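PDB 1F2E: glutathione S-transferase from Sphingomonas paucimobilis, which binds glutathione and probably conjugates it, through its thiol sulfur, to electrophilic substrates. Local coordinates for residues 28-31 against 36-39; 72-77 against 81-86; 104-109 against 155-160. One frame throughout, in Å; residues are numbered along the deposited sequence.

Interaction 1. Residues 28-31 against 36-39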
# COMPACT_ATOMS: atom_id res chain seq x y z
N VAL A 28 -14.54 -6.29 -17.04
CA VAL A 28 -14.41 -7.67 -17.46
C VAL A 28 -14.39 -8.53 -16.20
O VAL A 28 -13.43 -8.47 -15.42
CB VAL A 28 -13.10 -7.93 -18.24
CG1 VAL A 28 -13.07 -9.37 -18.74
CG2 VAL A 28 -12.97 -6.95 -19.40
N LYS A 29 -15.44 -9.32 -16.00
CA LYS A 29 -15.51 -10.18 -14.83
C LYS A 29 -14.51 -11.31 -14.99
O LYS A 29 -14.30 -11.82 -16.09
CB LYS A 29 -16.93 -10.75 -14.66
CG LYS A 29 -18.03 -9.70 -14.74
CD LYS A 29 -19.31 -10.19 -14.06
CE LYS A 29 -19.81 -11.52 -14.62
NZ LYS A 29 -20.88 -12.11 -13.76
N VAL A 30 -13.87 -11.70 -13.89
CA VAL A 30 -12.88 -12.75 -13.91
C VAL A 30 -13.26 -13.90 -12.98
O VAL A 30 -13.72 -13.67 -11.86
CB VAL A 30 -11.50 -12.22 -13.45
CG1 VAL A 30 -10.47 -13.35 -13.47
CG2 VAL A 30 -11.05 -11.06 -14.33
N ASP A 31 -13.09 -15.12 -13.46
CA ASP A 31 -13.38 -16.30 -12.64
C ASP A 31 -12.04 -16.54 -11.96
O ASP A 31 -11.13 -17.12 -12.55
CB ASP A 31 -13.75 -17.51 -13.51
CG ASP A 31 -14.13 -18.73 -12.68
OD1 ASP A 31 -13.43 -19.03 -11.70
OD2 ASP A 31 -15.13 -19.40 -13.03
N LYS A 36 -9.77 -17.08 -15.54
CA LYS A 36 -10.26 -16.88 -16.90
C LYS A 36 -11.22 -15.71 -16.93
O LYS A 36 -12.09 -15.59 -16.07
CB LYS A 36 -10.95 -18.15 -17.41
CG LYS A 36 -10.02 -19.34 -17.53
CD LYS A 36 -10.70 -20.53 -18.20
CE LYS A 36 -9.74 -21.70 -18.33
NZ LYS A 36 -10.34 -22.86 -19.05
N THR A 37 -11.05 -14.83 -17.91
CA THR A 37 -11.90 -13.65 -18.03
C THR A 37 -13.12 -13.99 -18.87
O THR A 37 -13.07 -14.89 -19.70
CB THR A 37 -11.15 -12.48 -18.68
OG1 THR A 37 -11.01 -12.71 -20.09
CG2 THR A 37 -9.75 -12.34 -18.07
N GLU A 38 -14.21 -13.26 -18.65
CA GLU A 38 -15.45 -13.49 -19.39
C GLU A 38 -15.23 -13.21 -20.87
O GLU A 38 -16.17 -13.20 -21.66
CB GLU A 38 -16.57 -12.60 -18.85
CG GLU A 38 -16.34 -11.11 -19.04
CD GLU A 38 -17.47 -10.27 -18.46
OE1 GLU A 38 -17.36 -9.02 -18.49
OE2 GLU A 38 -18.46 -10.85 -17.98
N ALA A 39 -13.98 -12.97 -21.24
CA ALA A 39 -13.61 -12.70 -22.62
C ALA A 39 -12.84 -13.90 -23.18
O ALA A 39 -12.43 -13.90 -24.34
CB ALA A 39 -12.75 -11.43 -22.69

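Interaction 2. Residues 72-77 against 81-86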
# COMPACT_ATOMS: atom_id res chain seq x y z
N TYR A 72 -5.27 6.95 -10.52
CA TYR A 72 -5.32 7.13 -11.96
C TYR A 72 -6.75 7.45 -12.42
O TYR A 72 -6.97 8.36 -13.23
CB TYR A 72 -4.82 5.88 -12.68
CG TYR A 72 -4.86 5.98 -14.18
CD1 TYR A 72 -6.04 5.72 -14.89
CD2 TYR A 72 -3.75 6.42 -14.91
CE1 TYR A 72 -6.11 5.89 -16.27
CE2 TYR A 72 -3.80 6.59 -16.29
CZ TYR A 72 -4.99 6.33 -16.97
OH TYR A 72 -5.07 6.51 -18.34
N ILE A 73 -7.72 6.69 -11.92
CA ILE A 73 -9.11 6.91 -12.30
C ILE A 73 -9.55 8.34 -11.96
O ILE A 73 -10.17 9.01 -12.77
CB ILE A 73 -10.02 5.89 -11.59
CG1 ILE A 73 -9.69 4.48 -12.11
CG2 ILE A 73 -11.49 6.24 -11.82
CD1 ILE A 73 -10.46 3.35 -11.41
N ALA A 74 -9.21 8.80 -10.76
CA ALA A 74 -9.59 10.15 -10.35
C ALA A 74 -8.92 11.24 -11.21
O ALA A 74 -9.58 12.20 -11.61
CB ALA A 74 -9.25 10.37 -8.87
N ASP A 75 -7.63 11.07 -11.49
CA ASP A 75 -6.87 12.04 -12.27
C ASP A 75 -7.38 12.22 -13.69
O ASP A 75 -7.23 13.30 -14.26
CB ASP A 75 -5.38 11.67 -12.32
CG ASP A 75 -4.72 11.76 -10.95
OD1 ASP A 75 -3.58 11.27 -10.82
OD2 ASP A 75 -5.32 12.32 -10.02
N GLN A 76 -7.97 11.18 -14.27
CA GLN A 76 -8.48 11.26 -15.63
C GLN A 76 -9.60 12.29 -15.77
O GLN A 76 -9.85 12.80 -16.86
CB GLN A 76 -8.95 9.89 -16.10
CG GLN A 76 -7.84 8.87 -16.18
CD GLN A 76 -6.57 9.46 -16.79
OE1 GLN A 76 -6.56 9.88 -17.95
NE2 GLN A 76 -5.50 9.50 -15.99
N ASN A 77 -10.30 12.58 -14.68
CA ASN A 77 -11.36 13.58 -14.74
C ASN A 77 -11.23 14.56 -13.58
O ASN A 77 -11.85 14.39 -12.53
CB ASN A 77 -12.75 12.94 -14.72
CG ASN A 77 -13.86 14.00 -14.85
OD1 ASN A 77 -13.58 15.17 -15.13
ND2 ASN A 77 -15.11 13.59 -14.64
N GLY A 81 -13.15 15.86 -9.18
CA GLY A 81 -12.51 16.12 -7.90
C GLY A 81 -12.48 14.97 -6.91
O GLY A 81 -12.72 15.18 -5.73
N LEU A 82 -12.18 13.75 -7.38
CA LEU A 82 -12.13 12.59 -6.48
C LEU A 82 -10.78 12.37 -5.81
O LEU A 82 -10.59 11.40 -5.08
CB LEU A 82 -12.54 11.33 -7.23
CG LEU A 82 -14.02 11.10 -7.47
CD1 LEU A 82 -14.20 9.70 -8.05
CD2 LEU A 82 -14.81 11.23 -6.16
N ALA A 83 -9.85 13.27 -6.07
CA ALA A 83 -8.52 13.21 -5.49
C ALA A 83 -7.92 14.60 -5.62
O ALA A 83 -8.17 15.29 -6.60
CB ALA A 83 -7.66 12.20 -6.24
N PRO A 84 -7.16 15.04 -4.61
CA PRO A 84 -6.58 16.38 -4.74
C PRO A 84 -5.65 16.48 -5.95
O PRO A 84 -5.18 15.47 -6.48
CB PRO A 84 -5.86 16.59 -3.40
CG PRO A 84 -5.76 15.20 -2.79
CD PRO A 84 -7.02 14.53 -3.24
N ALA A 85 -5.39 17.71 -6.39
CA ALA A 85 -4.53 17.95 -7.55
C ALA A 85 -3.06 17.71 -7.24
O ALA A 85 -2.62 17.86 -6.10
CB ALA A 85 -4.73 19.37 -8.04
N GLU A 86 -2.30 17.33 -8.26
CA GLU A 86 -0.87 17.09 -8.13
C GLU A 86 -0.22 18.36 -7.60
O GLU A 86 -0.67 19.46 -7.91
CB GLU A 86 -0.26 16.74 -9.48
CG GLU A 86 -0.38 15.27 -9.90
CD GLU A 86 0.78 14.41 -9.39
OE1 GLU A 86 0.88 13.23 -9.81
OE2 GLU A 86 1.59 14.90 -8.57
O HOH W 1 -9.72 14.35 -9.48
O HOH W 2 -7.04 14.53 -9.33

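Interaction 3. Residues 104-109 against 155-160. With GSH (glutathione), chain E; GSH (glutathione), chain F.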
# COMPACT_ATOMS: atom_id res chain seq x y z
N GLU A 104 -2.64 -2.15 5.49
CA GLU A 104 -3.02 -2.57 6.84
C GLU A 104 -4.44 -3.13 6.95
O GLU A 104 -4.65 -4.31 7.26
CB GLU A 104 -2.87 -1.39 7.81
CG GLU A 104 -1.51 -0.69 7.75
CD GLU A 104 -0.37 -1.55 8.26
OE1 GLU A 104 0.80 -1.11 8.17
OE2 GLU A 104 -0.62 -2.67 8.76
N PHE A 105 -5.43 -2.28 6.69
CA PHE A 105 -6.82 -2.71 6.80
C PHE A 105 -7.19 -3.89 5.91
O PHE A 105 -7.66 -4.92 6.40
CB PHE A 105 -7.75 -1.53 6.54
CG PHE A 105 -9.14 -1.73 7.06
CD1 PHE A 105 -9.36 -2.39 8.27
CD2 PHE A 105 -10.23 -1.25 6.35
CE1 PHE A 105 -10.65 -2.56 8.77
CE2 PHE A 105 -11.52 -1.42 6.85
CZ PHE A 105 -11.73 -2.07 8.05
N HIS A 106 -7.00 -3.74 4.60
CA HIS A 106 -7.34 -4.80 3.66
C HIS A 106 -6.64 -6.11 4.01
O HIS A 106 -7.25 -7.18 3.98
CB HIS A 106 -6.97 -4.37 2.23
CG HIS A 106 -7.36 -5.34 1.17
ND1 HIS A 106 -7.24 -5.06 -0.18
CD2 HIS A 106 -7.85 -6.61 1.24
CE1 HIS A 106 -7.63 -6.11 -0.88
NE2 HIS A 106 -8.00 -7.06 -0.05
N LYS A 107 -5.37 -6.01 4.37
CA LYS A 107 -4.59 -7.20 4.70
C LYS A 107 -5.03 -7.91 5.97
O LYS A 107 -4.83 -9.12 6.10
CB LYS A 107 -3.10 -6.85 4.76
CG LYS A 107 -2.54 -6.57 3.37
CD LYS A 107 -2.88 -7.74 2.43
CE LYS A 107 -2.39 -7.52 1.01
NZ LYS A 107 -2.58 -8.74 0.17
N ALA A 108 -5.64 -7.18 6.90
CA ALA A 108 -6.11 -7.78 8.15
C ALA A 108 -7.23 -8.80 7.91
O ALA A 108 -7.44 -9.69 8.73
CB ALA A 108 -6.60 -6.69 9.10
N PHE A 109 -7.93 -8.65 6.78
CA PHE A 109 -9.04 -9.53 6.40
C PHE A 109 -8.61 -10.86 5.78
O PHE A 109 -9.25 -11.89 5.98
CB PHE A 109 -9.94 -8.85 5.36
CG PHE A 109 -10.83 -7.78 5.92
CD1 PHE A 109 -12.08 -8.11 6.44
CD2 PHE A 109 -10.43 -6.45 5.93
CE1 PHE A 109 -12.92 -7.13 6.95
CE2 PHE A 109 -11.26 -5.46 6.44
CZ PHE A 109 -12.51 -5.80 6.96
N ASP A 155 -12.55 7.30 0.29
CA ASP A 155 -13.85 7.02 0.88
C ASP A 155 -14.46 5.81 0.20
O ASP A 155 -15.04 4.95 0.86
CB ASP A 155 -14.77 8.23 0.73
CG ASP A 155 -14.30 9.41 1.58
OD1 ASP A 155 -14.05 10.50 1.02
OD2 ASP A 155 -14.19 9.23 2.81
N ILE A 156 -14.31 5.73 -1.13
CA ILE A 156 -14.84 4.60 -1.89
C ILE A 156 -14.09 3.33 -1.47
O ILE A 156 -14.70 2.29 -1.23
CB ILE A 156 -14.65 4.81 -3.40
CG1 ILE A 156 -15.36 6.10 -3.84
CG2 ILE A 156 -15.18 3.61 -4.16
CD1 ILE A 156 -15.22 6.42 -5.31
N TYR A 157 -12.77 3.44 -1.38
CA TYR A 157 -11.90 2.33 -0.99
C TYR A 157 -12.29 1.82 0.41
O TYR A 157 -12.48 0.61 0.62
CB TYR A 157 -10.45 2.82 -1.03
CG TYR A 157 -9.37 1.75 -1.06
CD1 TYR A 157 -9.64 0.44 -1.43
CD2 TYR A 157 -8.05 2.09 -0.76
CE1 TYR A 157 -8.62 -0.51 -1.51
CE2 TYR A 157 -7.03 1.16 -0.83
CZ TYR A 157 -7.31 -0.14 -1.20
OH TYR A 157 -6.28 -1.04 -1.25
N LEU A 158 -12.43 2.73 1.37
CA LEU A 158 -12.81 2.33 2.73
C LEU A 158 -14.23 1.75 2.78
O LEU A 158 -14.48 0.72 3.41
CB LEU A 158 -12.70 3.51 3.70
CG LEU A 158 -13.19 3.31 5.14
CD1 LEU A 158 -12.49 2.10 5.80
CD2 LEU A 158 -12.93 4.59 5.94
N TYR A 159 -15.15 2.42 2.10
CA TYR A 159 -16.54 1.98 2.07
C TYR A 159 -16.64 0.52 1.65
O TYR A 159 -17.33 -0.27 2.28
CB TYR A 159 -17.33 2.84 1.09
CG TYR A 159 -18.68 2.27 0.78
CD1 TYR A 159 -19.74 2.40 1.67
CD2 TYR A 159 -18.90 1.57 -0.40
CE1 TYR A 159 -20.98 1.85 1.40
CE2 TYR A 159 -20.14 1.01 -0.68
CZ TYR A 159 -21.18 1.15 0.22
OH TYR A 159 -22.40 0.58 -0.05
N VAL A 160 -15.96 0.16 0.57
CA VAL A 160 -15.97 -1.22 0.10
C VAL A 160 -15.51 -2.21 1.18
O VAL A 160 -16.10 -3.27 1.37
CB VAL A 160 -15.08 -1.38 -1.14
CG1 VAL A 160 -14.91 -2.86 -1.48
CG2 VAL A 160 -15.69 -0.63 -2.31
N1 GSH E . -2.51 -5.22 -2.83
CA1 GSH E . -3.40 -5.46 -3.96
C1 GSH E . -4.20 -4.18 -4.36
O11 GSH E . -4.03 -3.12 -3.68
O12 GSH E . -4.99 -4.25 -5.35
CB1 GSH E . -4.32 -6.62 -3.53
CG1 GSH E . -5.31 -7.22 -4.55
CD1 GSH E . -6.11 -8.37 -3.95
OE1 GSH E . -5.99 -8.69 -2.77
N2 GSH E . -6.94 -9.01 -4.80
CA2 GSH E . -7.78 -10.16 -4.43
C2 GSH E . -7.63 -11.25 -5.46
O2 GSH E . -7.78 -10.99 -6.66
CB2 GSH E . -9.27 -9.78 -4.38
SG2 GSH E . -9.74 -8.56 -3.16
N3 GSH E . -7.33 -12.47 -5.01
CA3 GSH E . -7.15 -13.60 -5.93
C3 GSH E . -7.98 -14.78 -5.52
O31 GSH E . -8.84 -14.62 -4.61
O32 GSH E . -7.75 -15.86 -6.12
N1 GSH F . 2.10 0.19 5.96
CA1 GSH F . 3.08 0.96 6.73
C1 GSH F . 4.09 1.71 5.80
O11 GSH F . 4.98 2.44 6.35
O12 GSH F . 3.99 1.56 4.54
CB1 GSH F . 3.78 -0.06 7.66
CG1 GSH F . 4.73 0.47 8.75
CD1 GSH F . 5.33 -0.66 9.58
OE1 GSH F . 4.93 -1.83 9.46
N2 GSH F . 6.29 -0.30 10.43
CA2 GSH F . 6.98 -1.23 11.32
C2 GSH F . 6.79 -0.78 12.75
O2 GSH F . 7.07 0.37 13.08
CB2 GSH F . 8.48 -1.25 11.04
SG2 GSH F . 8.96 -1.72 9.37
N3 GSH F . 6.32 -1.69 13.61
CA3 GSH F . 6.09 -1.36 15.02
C3 GSH F . 6.59 -2.44 15.93
O31 GSH F . 6.34 -2.31 17.16
O32 GSH F . 7.23 -3.41 15.42
O HOH W 3 -6.67 -3.30 -2.01

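Interaction 1. Residues 28-31 against 36-39
Glu-38 reaches across to Lys-29 with both its backbone and its side chain, so that one residue grips two successive polar groups of the neighbouring strand. Its backbone N gives a 2.9 Å bond to Lys-29 O, while its carboxylate OE1 takes the N-H of Lys-29 at 3.2 Å, a fairly straight bond (162°) that arrives from above the carboxylate plane. The side chain can do this because CG sits between its own backbone N and carbonyl carbon (chi1 65°) and the rest of the chain runs on extended, bringing the carboxylate back beside the partner strand. Its other oxygen, OE2, lies against the methylenes of Lys-29, 3.5 Å from CG; the ammonium NZ stays 5.0 Å from OE2, close enough that a mild attraction is likely, though they form no salt bridge. Cut back to an alanine here, the Lys-29 side chain would probably leave Glu-38 OE2 without its aliphatic cover and the carboxylate without a nearby positive charge.

Further along, Asp-31 N bonds Lys-36 O at 2.8 Å and Lys-36 N returns a longer bond to Asp-31 O, making a hydrogen-bonded antiparallel pair beside the non-hydrogen-bonded pair of Val-30 and Thr-37. This is the beta hairpin that places strand 36-37 at the edge of the thioredoxin-fold sheet. Beta-branched Val-30 and Thr-37 suit its inward face, where Val-30 CG2 faces Thr-37 CG2. Beyond the bridged pairs, Val-28 reaches Thr-37 CB with CG1, at 3.7 Å. Phe-4 of the adjoining strand 2-5 touches all three side chains, and Phe-43 of helix 43-46 packs on Val-30 and Thr-37. In the turn, Asp-31 OD1 accepts the backbone N-H of Val-34.

Interaction 2. Residues 72-77 against 81-86
Ala-74 and Ala-83 meet methyl to methyl, their CB atoms 3.6 Å apart, and the CB of Leu-82 adds a second apolar touch to Ala-74 CB at 3.8 Å. Small side chains suit this place, for they let the loop come down close on the last turns of the helix. The backbone of Leu-82 aims its CB at the helix, and chi1 (-78°) then carries the isobutyl end away from Ala-74 CB. The Leu-82 side chain also packs on Phe-151 and on Val-153, which itself touches Ala-74.

Polar contacts between 72-77 and 81-86 pass through water. One water lies 3.0 Å from Ala-74 O, in hydrogen-bonding position, and at weak bonding distance from Leu-82 N and Ala-83 O; it thus serves a carbonyl near the end of the helix. A second joins Asp-75 OD2, at 2.9 Å, to Ala-83 O, at 3.1 Å. Gly-81 has a positive phi (57°), a conformation that residues with a CB adopt less readily.

Charged groups tie the contact to its surroundings. Asp-75 OD1 forms a salt bridge with Arg-91 and accepts a hydrogen bond from Tyr-92 OH of the second subunit, while Glu-86 forms a salt bridge with Arg-91 of that subunit. An aromatic contact joins them: the rings of Tyr-72 and Tyr-92 of the second subunit meet edge-to-face. The contact packs the start of the interdomain linker of the glutathione transferase fold against the last helix of the thioredoxin-like domain, beside the dimer interface.

Interaction 3. Residues 104-109 against 155-160
Phe-105 brings the CE2 corner of its ring to within 3.8 Å of Leu-158 CD1, the two side chains crossing at about a right angle. The contact joins two helices of the all-helical C-terminal domain of the glutathione transferase fold, 89-113 and 153-161. Phe-109 CE2 lies over one face of the Phe-105 ring, offset toward its rim, 3.7 Å above the plane, and Leu-133 and Leu-136 of helix 119-141 also pack on Phe-105, so bulky apolar residues fit this buried site.

At the adjacent positions, toward the ligand, the contact becomes polar. His-106 and Tyr-157, both of the glutathione pocket, are joined through a water, His-106 ND1 and Tyr-157 OH being 4.3 Å apart. With CG anti to the backbone N in each (chi1 -176° and -162°), both rings present their edges to it. On another side of helix 89-113, Glu-104 OE1 takes the amino group N1 of the second subunit's glutathione, at 2.9 Å, and OE2 pairs with Lys-107 of that subunit. The water lies in both ring planes, modelled 2.6 Å from His-106 ND1 and, doubtfully short, 2.4 Å from Tyr-157 OH, and donates to carboxylate oxygen O11 of the other glutathione at 3.1 Å.

The three contacts follow one another along the chain, from the thioredoxin-like sheet through the linker into the helical domain. Interaction 3 forms part of the glutathione pocket, with the side chain of His-106 about 3 Å from that of Cys-10. Interaction 1 approaches the pocket from the sheet side: the side chain of Val-30 is about 4 Å from that of Val-52 and about 8 Å from bound glutathione. Interaction 2 stands further off, the side chain of Ala-74 lying about 12 Å from that of Asn-66. Interactions 2 and 3 have centres 20 Å apart, and both touch the second subunit; the centres of interactions 1 and 3 are 24 Å apart.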